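Local atomic coordinates of beta-Ala-His dipeptidase (Homo sapiens, PDB entry 3DLJ), a protein that hydrolyses carnosine, anserine and other Xaa-His dipeptides as a secreted metallopeptidase of the M20 family that binds two zinc ions per subunit. Residues 450-455 and 459-464; 394-399 and 434-439; 156-161 and 476-481. All coordinates share one frame; numbering follows the deposited sequence.

In the fold
The three contacts stand well apart, their centres 26 to 27 Å from one another. Contact 1 and contact 3 share elements: strand 461-463 runs directly into helix 464-482, and helix 141-160, whose first turn adjoins contact 1, carries Phe158 of contact 3 near its other end. Contact 2 instead joins strand 384-397 to helix 430-438. Their chemistry follows their places. Near the zinc ions, partly buried contact 1 is charged and hydrated. Contact 2, also only partly buried, pairs a glutamine amide with an indole and a carbonyl. Contact 3 is buried and purely aromatic, although it is the farthest of the three from the chain's centre.

Contact 1 of 3, residues 450-455 and 459-464; sequences AVDDGE and NEKINR
Lys461 reaches across to the loop 450-455 and brings its ammonium group between two carboxylates. Its side chain crosses that of Asp453 at about a right angle, and NZ forms a salt bridge with Asp453 OD1 at 2.8 Å, nearly in line with the C-O bond. The salt bridge to Asp452 is approached differently: NZ lies 3.0 Å from Asp452 OD1 but 55° out of the carboxylate plane. A third acceptor, Asn463 OD1, lies 2.8 Å from Lys461 NZ, so three oxygens grip the three-proton donor. CG lies between the backbone N and the carbonyl carbon (chi1 55°), and the chain bends again at chi2 and chi4, which turns NZ back onto the loop. A type I beta turn from Ala450 to Asp453 presents both acids of this salt-bridge network to strand 461-463, an outer strand of a small antiparallel sheet. Asp453 also works through its backbone, Lys461 N donating to Asp453 O at 3.0 Å. Asp453 OD2 hydrogen-bonds to Thr142. Gly454 suits its place because its phi is positive and a side chain would be directed at the backbone of Asn459 and Glu460. The extended chain of Glu460 forms a salt bridge with Arg139 and accepts a hydrogen bond from the backbone N of the zinc ligand Asp143. A water bridges the segments, donating to Asp453 OD1 (2.6 Å) and accepting from Ala450 N and Asn463 N.

Contact 2 of 3, residues 394-399 and 434-439; sequences HPWIAN and MFQEIV
Gln436 gives up the most surface in this contact, reaching from its helix to Trp396 and the carbonyl of Ile397. Its CG lies anti to the backbone N (chi1 -155°) and the chain continues extended, carrying the amide to the strand. There Gln436 NE2 donates a weak hydrogen bond to Ile397 O, 3.4 Å away. The side chain of Ile397 itself starts away from the helix.

Trp396 lies beside the same amide, its ring plane turned 33° from it. Gln436 CD comes within 3.7 Å of Trp396 CD1, and the approach to the pyrrole part of the indole is oblique. As modelled, Trp396 NE1 and Gln436 NE2 stand 3.2 Å apart, but both are donors and form no hydrogen bond. A glutamine fits because it is long enough to span the gap and polar enough for a partly exposed position. With an alanine here, Ile397 O is likely to lose this N-H and the pyrrole side of the indole its cover.

The large, flat tryptophan suits a site bordered by several elements: Ala432 and Lys433 on helix 430-438, Tyr405 on helix 403-416 and Val443 in a loop. This helix-on-strand packing joins helix 430-438 to the end of the long strand 384-397, which pairs antiparallel with strand 216-232 in a five-stranded mixed sheet, with backbone hydrogen bonds between Trp396 and Thr221 and between Ala398 and Tyr219.

Contact 3 of 3, residues 156-161 and 476-481; sequences SAFRAL and AFFLEM
Phe158 of helix 141-160 and Phe478 of helix 464-482 meet between two helices of the M20 peptidase fold, in plain apolar packing far from the zinc site. The helices are not close at this point: the CA atoms of the two residues are 10.3 Å apart, and it takes a large ring from each to fill that distance. Phenylalanine suits both places, being long, flat and without polar atoms that would need partners in a buried setting.

Phe158 CB sets out toward the other helix but is still 5.9 Å from Phe478 CD1. CG, held anti to the carbonyl carbon (chi1 -72°), shortens the gap to that same atom. One ortho carbon, Phe158 CD1, then comes within 4.1 Å of Phe478 CD1. CD2 and CE2, on the other side of the ring, lie farther from Phe478 CD1. At the tip, Phe158 CZ has already passed the closest point and lies 4.3 Å from Phe478 CD1.

The two ring planes stand at 51°, with centroids 5.8 Å apart, an oblique pairing intermediate between parallel and perpendicular. Phe478 has a further aromatic neighbour, Trp151 on helix 141-160, with which it packs edge-to-face, and it also touches Ala154, Val155 and Leu165. The closest approach between the two phenylalanines is made by Phe158 CE1, which lies at the edge of the Phe478 ring, near its plane, 3.7 Å from Phe478 CD1.

Contact 1 of 3, residues 450-455 and 459-464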
loop_
_atom_site.group_PDB
_atom_site.type_symbol
_atom_site.label_atom_id
_atom_site.label_comp_id
_atom_site.label_asym_id
_atom_site.label_seq_id
_atom_site.Cartn_x
_atom_site.Cartn_y
_atom_site.Cartn_z
ATOM N N ALA A 450 -9.019 5.181 7.275
ATOM C CA ALA A 450 -8.949 5.030 8.723
ATOM C C ALA A 450 -8.052 3.858 9.058
ATOM O O ALA A 450 -7.845 2.958 8.242
ATOM C CB ALA A 450 -10.337 4.860 9.365
ATOM N N VAL A 451 -7.557 3.873 10.286
ATOM C CA VAL A 451 -6.630 2.871 10.824
ATOM C C VAL A 451 -7.187 1.457 10.694
ATOM O O VAL A 451 -6.431 0.495 10.506
ATOM C CB VAL A 451 -6.289 3.233 12.326
ATOM C CG1 VAL A 451 -7.504 3.054 13.250
ATOM C CG2 VAL A 451 -5.076 2.462 12.826
ATOM N N ASP A 452 -8.518 1.332 10.752
ATOM C CA ASP A 452 -9.157 0.022 10.730
ATOM C C ASP A 452 -9.810 -0.379 9.385
ATOM O O ASP A 452 -10.693 -1.239 9.336
ATOM C CB ASP A 452 -10.151 -0.083 11.879
ATOM C CG ASP A 452 -11.345 0.875 11.730
ATOM O OD1 ASP A 452 -11.290 1.823 10.926
ATOM O OD2 ASP A 452 -12.349 0.658 12.433
ATOM N N ASP A 453 -9.343 0.225 8.296
ATOM C CA ASP A 453 -9.921 -0.006 6.964
ATOM C C ASP A 453 -9.704 -1.415 6.448
ATOM O O ASP A 453 -10.479 -1.882 5.638
ATOM C CB ASP A 453 -9.408 1.025 5.960
ATOM C CG ASP A 453 -10.189 2.359 6.014
ATOM O OD1 ASP A 453 -11.072 2.536 6.855
ATOM O OD2 ASP A 453 -9.924 3.256 5.202
ATOM N N GLY A 454 -8.656 -2.095 6.925
ATOM C CA GLY A 454 -8.411 -3.497 6.584
ATOM C C GLY A 454 -7.970 -3.741 5.156
ATOM O O GLY A 454 -8.384 -4.717 4.533
ATOM N N GLU A 455 -7.110 -2.879 4.625
ATOM C CA GLU A 455 -6.538 -3.118 3.293
ATOM C C GLU A 455 -5.763 -4.460 3.219
ATOM O O GLU A 455 -5.072 -4.849 4.185
ATOM C CB GLU A 455 -5.691 -1.916 2.826
ATOM C CG GLU A 455 -4.278 -1.751 3.427
ATOM C CD GLU A 455 -4.247 -1.493 4.942
ATOM O OE1 GLU A 455 -5.319 -1.311 5.579
ATOM O OE2 GLU A 455 -3.136 -1.461 5.506
ATOM N N ASN A 459 -13.009 -8.129 4.462
ATOM C CA ASN A 459 -13.864 -7.056 4.988
ATOM C C ASN A 459 -13.182 -5.683 5.008
ATOM O O ASN A 459 -13.324 -4.914 5.965
ATOM C CB ASN A 459 -14.455 -7.474 6.346
ATOM C CG ASN A 459 -15.173 -8.825 6.269
ATOM O OD1 ASN A 459 -16.089 -8.990 5.471
ATOM N ND2 ASN A 459 -14.733 -9.795 7.059
ATOM N N GLU A 460 -12.421 -5.408 3.946
ATOM C CA GLU A 460 -11.938 -4.067 3.613
ATOM C C GLU A 460 -13.108 -3.090 3.454
ATOM O O GLU A 460 -14.129 -3.441 2.902
ATOM C CB GLU A 460 -11.155 -4.093 2.286
ATOM C CG GLU A 460 -10.567 -2.738 1.941
ATOM C CD GLU A 460 -9.872 -2.680 0.617
ATOM O OE1 GLU A 460 -9.556 -3.748 0.006
ATOM O OE2 GLU A 460 -9.592 -1.532 0.197
ATOM N N LYS A 461 -12.926 -1.862 3.917
ATOM C CA LYS A 461 -13.923 -0.796 3.771
ATOM C C LYS A 461 -13.186 0.534 3.638
ATOM O O LYS A 461 -11.989 0.629 3.941
ATOM C CB LYS A 461 -14.836 -0.724 5.014
ATOM C CG LYS A 461 -14.008 -0.556 6.288
ATOM C CD LYS A 461 -14.689 0.200 7.356
ATOM C CE LYS A 461 -13.804 0.378 8.587
ATOM N NZ LYS A 461 -13.120 1.698 8.584
ATOM N N ILE A 462 -13.919 1.554 3.196
ATOM C CA ILE A 462 -13.590 2.921 3.494
ATOM C C ILE A 462 -14.826 3.504 4.172
ATOM O O ILE A 462 -15.959 3.162 3.787
ATOM C CB ILE A 462 -13.146 3.740 2.239
ATOM C CG1 ILE A 462 -12.492 5.069 2.682
ATOM C CG2 ILE A 462 -14.321 3.940 1.224
ATOM C CD1 ILE A 462 -11.888 5.869 1.576
ATOM N N ASN A 463 -14.630 4.339 5.201
ATOM C CA ASN A 463 -15.758 5.077 5.780
ATOM C C ASN A 463 -16.326 6.115 4.808
ATOM O O ASN A 463 -15.568 6.827 4.152
ATOM C CB ASN A 463 -15.372 5.768 7.103
ATOM C CG ASN A 463 -14.845 4.795 8.139
ATOM O OD1 ASN A 463 -15.109 3.599 8.071
ATOM N ND2 ASN A 463 -14.100 5.303 9.107
ATOM N N ARG A 464 -17.657 6.203 4.720
ATOM C CA ARG A 464 -18.301 7.246 3.902
ATOM C C ARG A 464 -17.774 8.643 4.267
ATOM O O ARG A 464 -17.512 9.468 3.387
ATOM C CB ARG A 464 -19.832 7.203 4.047
ATOM C CG ARG A 464 -20.540 8.325 3.301
ATOM C CD ARG A 464 -22.029 8.454 3.653
ATOM N NE ARG A 464 -22.837 7.515 2.885
ATOM C CZ ARG A 464 -23.431 7.776 1.723
ATOM N NH1 ARG A 464 -24.132 6.824 1.137
ATOM N NH2 ARG A 464 -23.328 8.969 1.141
HETATM O O HOH W 1 -11.927 4.869 6.256
HETATM O O HOH W 2 -12.275 -3.683 7.910
#

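Contact 2 of 3, residues 394-399 and 434-439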
loop_
_atom_site.group_PDB
_atom_site.type_symbol
_atom_site.label_atom_id
_atom_site.label_comp_id
_atom_site.label_asym_id
_atom_site.label_seq_id
_atom_site.Cartn_x
_atom_site.Cartn_y
_atom_site.Cartn_z
ATOM N N HIS A 394 14.574 0.101 0.060
ATOM C CA HIS A 394 14.997 1.008 1.109
ATOM C C HIS A 394 13.824 1.842 1.626
ATOM O O HIS A 394 12.829 2.024 0.922
ATOM C CB HIS A 394 16.141 1.903 0.610
ATOM C CG HIS A 394 17.455 1.196 0.498
ATOM N ND1 HIS A 394 18.256 0.940 1.594
ATOM C CD2 HIS A 394 18.100 0.671 -0.572
ATOM C CE1 HIS A 394 19.347 0.303 1.199
ATOM N NE2 HIS A 394 19.277 0.127 -0.111
ATOM N N PRO A 395 13.921 2.328 2.878
ATOM C CA PRO A 395 12.897 3.237 3.398
ATOM C C PRO A 395 12.921 4.607 2.730
ATOM O O PRO A 395 13.906 4.992 2.094
ATOM C CB PRO A 395 13.240 3.349 4.884
ATOM C CG PRO A 395 14.601 2.917 5.007
ATOM C CD PRO A 395 14.953 2.022 3.885
ATOM N N TRP A 396 11.826 5.330 2.871
ATOM C CA TRP A 396 11.679 6.615 2.250
ATOM C C TRP A 396 11.286 7.616 3.325
ATOM O O TRP A 396 10.531 7.293 4.246
ATOM C CB TRP A 396 10.627 6.531 1.144
ATOM C CG TRP A 396 10.118 7.876 0.604
ATOM C CD1 TRP A 396 10.595 8.566 -0.487
ATOM C CD2 TRP A 396 9.027 8.652 1.116
ATOM N NE1 TRP A 396 9.876 9.722 -0.671
ATOM C CE2 TRP A 396 8.908 9.801 0.299
ATOM C CE3 TRP A 396 8.141 8.491 2.188
ATOM C CZ2 TRP A 396 7.923 10.786 0.523
ATOM C CZ3 TRP A 396 7.166 9.463 2.407
ATOM C CH2 TRP A 396 7.065 10.597 1.579
ATOM N N ILE A 397 11.826 8.824 3.187
ATOM C CA ILE A 397 11.525 9.969 4.043
ATOM C C ILE A 397 11.367 11.219 3.185
ATOM O O ILE A 397 12.189 11.477 2.291
ATOM C CB ILE A 397 12.653 10.217 5.076
ATOM C CG1 ILE A 397 12.177 11.138 6.204
ATOM C CG2 ILE A 397 13.917 10.761 4.394
ATOM C CD1 ILE A 397 11.628 10.384 7.411
ATOM N N ALA A 398 10.313 11.992 3.446
ATOM C CA ALA A 398 10.166 13.300 2.825
ATOM C C ALA A 398 10.730 14.371 3.747
ATOM O O ALA A 398 10.928 14.138 4.947
ATOM C CB ALA A 398 8.711 13.589 2.503
ATOM N N ASN A 399 11.013 15.540 3.169
ATOM C CA ASN A 399 11.307 16.719 3.963
ATOM C C ASN A 399 9.973 17.323 4.388
ATOM O O ASN A 399 9.227 17.859 3.552
ATOM C CB ASN A 399 12.140 17.723 3.163
ATOM N N MET A 434 10.396 5.490 -5.930
ATOM C CA MET A 434 10.569 5.596 -7.388
ATOM C C MET A 434 10.453 7.019 -7.959
ATOM O O MET A 434 11.305 7.438 -8.751
ATOM C CB MET A 434 9.590 4.671 -8.100
ATOM C CG MET A 434 9.679 4.716 -9.613
ATOM S SD MET A 434 8.238 3.925 -10.336
ATOM C CE MET A 434 8.314 2.294 -9.551
ATOM N N PHE A 435 9.414 7.764 -7.579
ATOM C CA PHE A 435 9.320 9.178 -7.996
ATOM C C PHE A 435 10.487 10.020 -7.468
ATOM O O PHE A 435 10.910 10.967 -8.129
ATOM C CB PHE A 435 7.975 9.825 -7.615
ATOM C CG PHE A 435 6.825 9.426 -8.505
ATOM C CD1 PHE A 435 6.845 9.713 -9.865
ATOM C CD2 PHE A 435 5.715 8.773 -7.976
ATOM C CE1 PHE A 435 5.785 9.347 -10.690
ATOM C CE2 PHE A 435 4.641 8.404 -8.792
ATOM C CZ PHE A 435 4.677 8.689 -10.150
ATOM N N GLN A 436 11.004 9.666 -6.289
ATOM C CA GLN A 436 12.164 10.365 -5.707
ATOM C C GLN A 436 13.482 10.070 -6.447
ATOM O O GLN A 436 14.306 10.966 -6.625
ATOM C CB GLN A 436 12.310 10.051 -4.212
ATOM C CG GLN A 436 13.047 11.122 -3.420
ATOM C CD GLN A 436 13.236 10.740 -1.957
ATOM O OE1 GLN A 436 13.985 9.806 -1.634
ATOM N NE2 GLN A 436 12.548 11.458 -1.062
ATOM N N GLU A 437 13.664 8.819 -6.869
ATOM C CA GLU A 437 14.885 8.385 -7.565
ATOM C C GLU A 437 14.951 8.848 -9.026
ATOM O O GLU A 437 15.993 9.322 -9.484
ATOM C CB GLU A 437 15.049 6.858 -7.493
ATOM C CG GLU A 437 15.165 6.270 -6.079
ATOM C CD GLU A 437 16.402 6.750 -5.335
ATOM O OE1 GLU A 437 16.347 7.827 -4.686
ATOM O OE2 GLU A 437 17.434 6.047 -5.401
ATOM N N ILE A 438 13.840 8.711 -9.750
ATOM C CA ILE A 438 13.790 9.043 -11.181
ATOM C C ILE A 438 13.447 10.507 -11.477
ATOM O O ILE A 438 14.175 11.162 -12.222
ATOM C CB ILE A 438 12.846 8.089 -11.968
ATOM N N VAL A 439 12.361 11.021 -10.894
ATOM C CA VAL A 439 11.918 12.405 -11.143
ATOM C C VAL A 439 12.485 13.421 -10.135
ATOM O O VAL A 439 12.405 14.632 -10.358
ATOM C CB VAL A 439 10.370 12.514 -11.208
#

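Contact 3 of 3, residues 156-161 and 476-481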
loop_
_atom_site.group_PDB
_atom_site.type_symbol
_atom_site.label_atom_id
_atom_site.label_comp_id
_atom_site.label_asym_id
_atom_site.label_seq_id
_atom_site.Cartn_x
_atom_site.Cartn_y
_atom_site.Cartn_z
ATOM N N SER A 156 -14.171 17.067 -10.398
ATOM C CA SER A 156 -15.472 17.092 -11.054
ATOM C C SER A 156 -16.447 18.109 -10.426
ATOM O O SER A 156 -17.384 18.541 -11.090
ATOM C CB SER A 156 -16.074 15.686 -11.086
ATOM O OG SER A 156 -16.791 15.431 -9.885
ATOM N N ALA A 157 -16.212 18.512 -9.173
ATOM C CA ALA A 157 -16.986 19.580 -8.538
ATOM C C ALA A 157 -16.676 20.977 -9.098
ATOM O O ALA A 157 -17.599 21.725 -9.387
ATOM C CB ALA A 157 -16.813 19.555 -7.029
ATOM N N PHE A 158 -15.389 21.327 -9.241
ATOM C CA PHE A 158 -14.955 22.569 -9.910
ATOM C C PHE A 158 -15.418 22.591 -11.377
ATOM O O PHE A 158 -15.834 23.618 -11.891
ATOM C CB PHE A 158 -13.420 22.720 -9.883
ATOM C CG PHE A 158 -12.837 23.049 -8.530
ATOM C CD1 PHE A 158 -12.591 22.052 -7.600
ATOM C CD2 PHE A 158 -12.480 24.360 -8.208
ATOM C CE1 PHE A 158 -12.038 22.352 -6.357
ATOM C CE2 PHE A 158 -11.934 24.657 -6.966
ATOM C CZ PHE A 158 -11.707 23.632 -6.043
ATOM N N ARG A 159 -15.339 21.448 -12.043
ATOM C CA ARG A 159 -15.735 21.335 -13.446
ATOM C C ARG A 159 -17.252 21.516 -13.667
ATOM O O ARG A 159 -17.677 22.281 -14.541
ATOM C CB ARG A 159 -15.236 19.999 -14.031
ATOM C CG ARG A 159 -13.685 19.842 -14.068
ATOM C CD ARG A 159 -12.993 20.793 -15.077
ATOM N NE ARG A 159 -13.489 20.544 -16.426
ATOM C CZ ARG A 159 -13.732 21.480 -17.339
ATOM N NH1 ARG A 159 -13.520 22.765 -17.057
ATOM N NH2 ARG A 159 -14.213 21.131 -18.532
ATOM N N ALA A 160 -18.059 20.797 -12.887
ATOM C CA ALA A 160 -19.517 20.946 -12.920
ATOM C C ALA A 160 -19.959 22.398 -12.652
ATOM O O ALA A 160 -20.872 22.895 -13.298
ATOM C CB ALA A 160 -20.156 20.005 -11.932
ATOM N N LEU A 161 -19.305 23.075 -11.715
ATOM C CA LEU A 161 -19.657 24.457 -11.362
ATOM C C LEU A 161 -19.002 25.541 -12.225
ATOM O O LEU A 161 -19.211 26.725 -11.990
ATOM C CB LEU A 161 -19.353 24.726 -9.881
ATOM C CG LEU A 161 -20.072 23.837 -8.864
ATOM C CD1 LEU A 161 -19.514 24.023 -7.467
ATOM C CD2 LEU A 161 -21.575 24.070 -8.902
ATOM N N ALA A 476 -9.862 21.709 -1.206
ATOM C CA ALA A 476 -9.102 22.734 -0.483
ATOM C C ALA A 476 -7.609 22.765 -0.892
ATOM O O ALA A 476 -6.995 23.845 -1.000
ATOM C CB ALA A 476 -9.241 22.525 1.032
ATOM N N PHE A 477 -7.054 21.573 -1.120
ATOM C CA PHE A 477 -5.646 21.371 -1.409
ATOM C C PHE A 477 -5.256 21.964 -2.762
ATOM O O PHE A 477 -4.202 22.608 -2.874
ATOM C CB PHE A 477 -5.319 19.871 -1.319
ATOM C CG PHE A 477 -3.888 19.529 -1.611
ATOM C CD1 PHE A 477 -2.868 19.872 -0.717
ATOM C CD2 PHE A 477 -3.552 18.838 -2.769
ATOM C CE1 PHE A 477 -1.538 19.525 -0.974
ATOM C CE2 PHE A 477 -2.220 18.503 -3.033
ATOM C CZ PHE A 477 -1.213 18.849 -2.130
ATOM N N PHE A 478 -6.107 21.765 -3.776
ATOM C CA PHE A 478 -5.906 22.404 -5.089
ATOM C C PHE A 478 -5.605 23.886 -4.901
ATOM O O PHE A 478 -4.675 24.432 -5.514
ATOM C CB PHE A 478 -7.134 22.274 -6.006
ATOM C CG PHE A 478 -7.510 20.860 -6.353
ATOM C CD1 PHE A 478 -8.795 20.576 -6.819
ATOM C CD2 PHE A 478 -6.616 19.817 -6.195
ATOM C CE1 PHE A 478 -9.176 19.282 -7.134
ATOM C CE2 PHE A 478 -6.993 18.515 -6.504
ATOM C CZ PHE A 478 -8.276 18.249 -6.976
ATOM N N LEU A 479 -6.411 24.512 -4.045
ATOM C CA LEU A 479 -6.356 25.935 -3.792
ATOM C C LEU A 479 -5.064 26.310 -3.052
ATOM O O LEU A 479 -4.437 27.319 -3.366
ATOM C CB LEU A 479 -7.615 26.380 -3.037
ATOM C CG LEU A 479 -7.913 27.876 -2.904
ATOM C CD1 LEU A 479 -8.171 28.539 -4.260
ATOM C CD2 LEU A 479 -9.116 28.094 -1.973
ATOM N N GLU A 480 -4.649 25.472 -2.110
ATOM C CA GLU A 480 -3.431 25.722 -1.345
ATOM C C GLU A 480 -2.152 25.617 -2.183
ATOM O O GLU A 480 -1.231 26.411 -2.019
ATOM C CB GLU A 480 -3.373 24.807 -0.121
ATOM C CG GLU A 480 -4.417 25.139 0.947
ATOM C CD GLU A 480 -4.109 26.424 1.703
ATOM O OE1 GLU A 480 -3.016 27.018 1.513
ATOM O OE2 GLU A 480 -4.967 26.841 2.509
ATOM N N MET A 481 -2.102 24.636 -3.078
ATOM C CA MET A 481 -0.988 24.506 -4.025
ATOM C C MET A 481 -0.838 25.729 -4.953
ATOM O O MET A 481 0.281 26.107 -5.309
ATOM C CB MET A 481 -1.106 23.222 -4.851
ATOM C CG MET A 481 -0.775 21.926 -4.105
ATOM S SD MET A 481 0.869 21.780 -3.337
ATOM C CE MET A 481 1.984 22.564 -4.523
#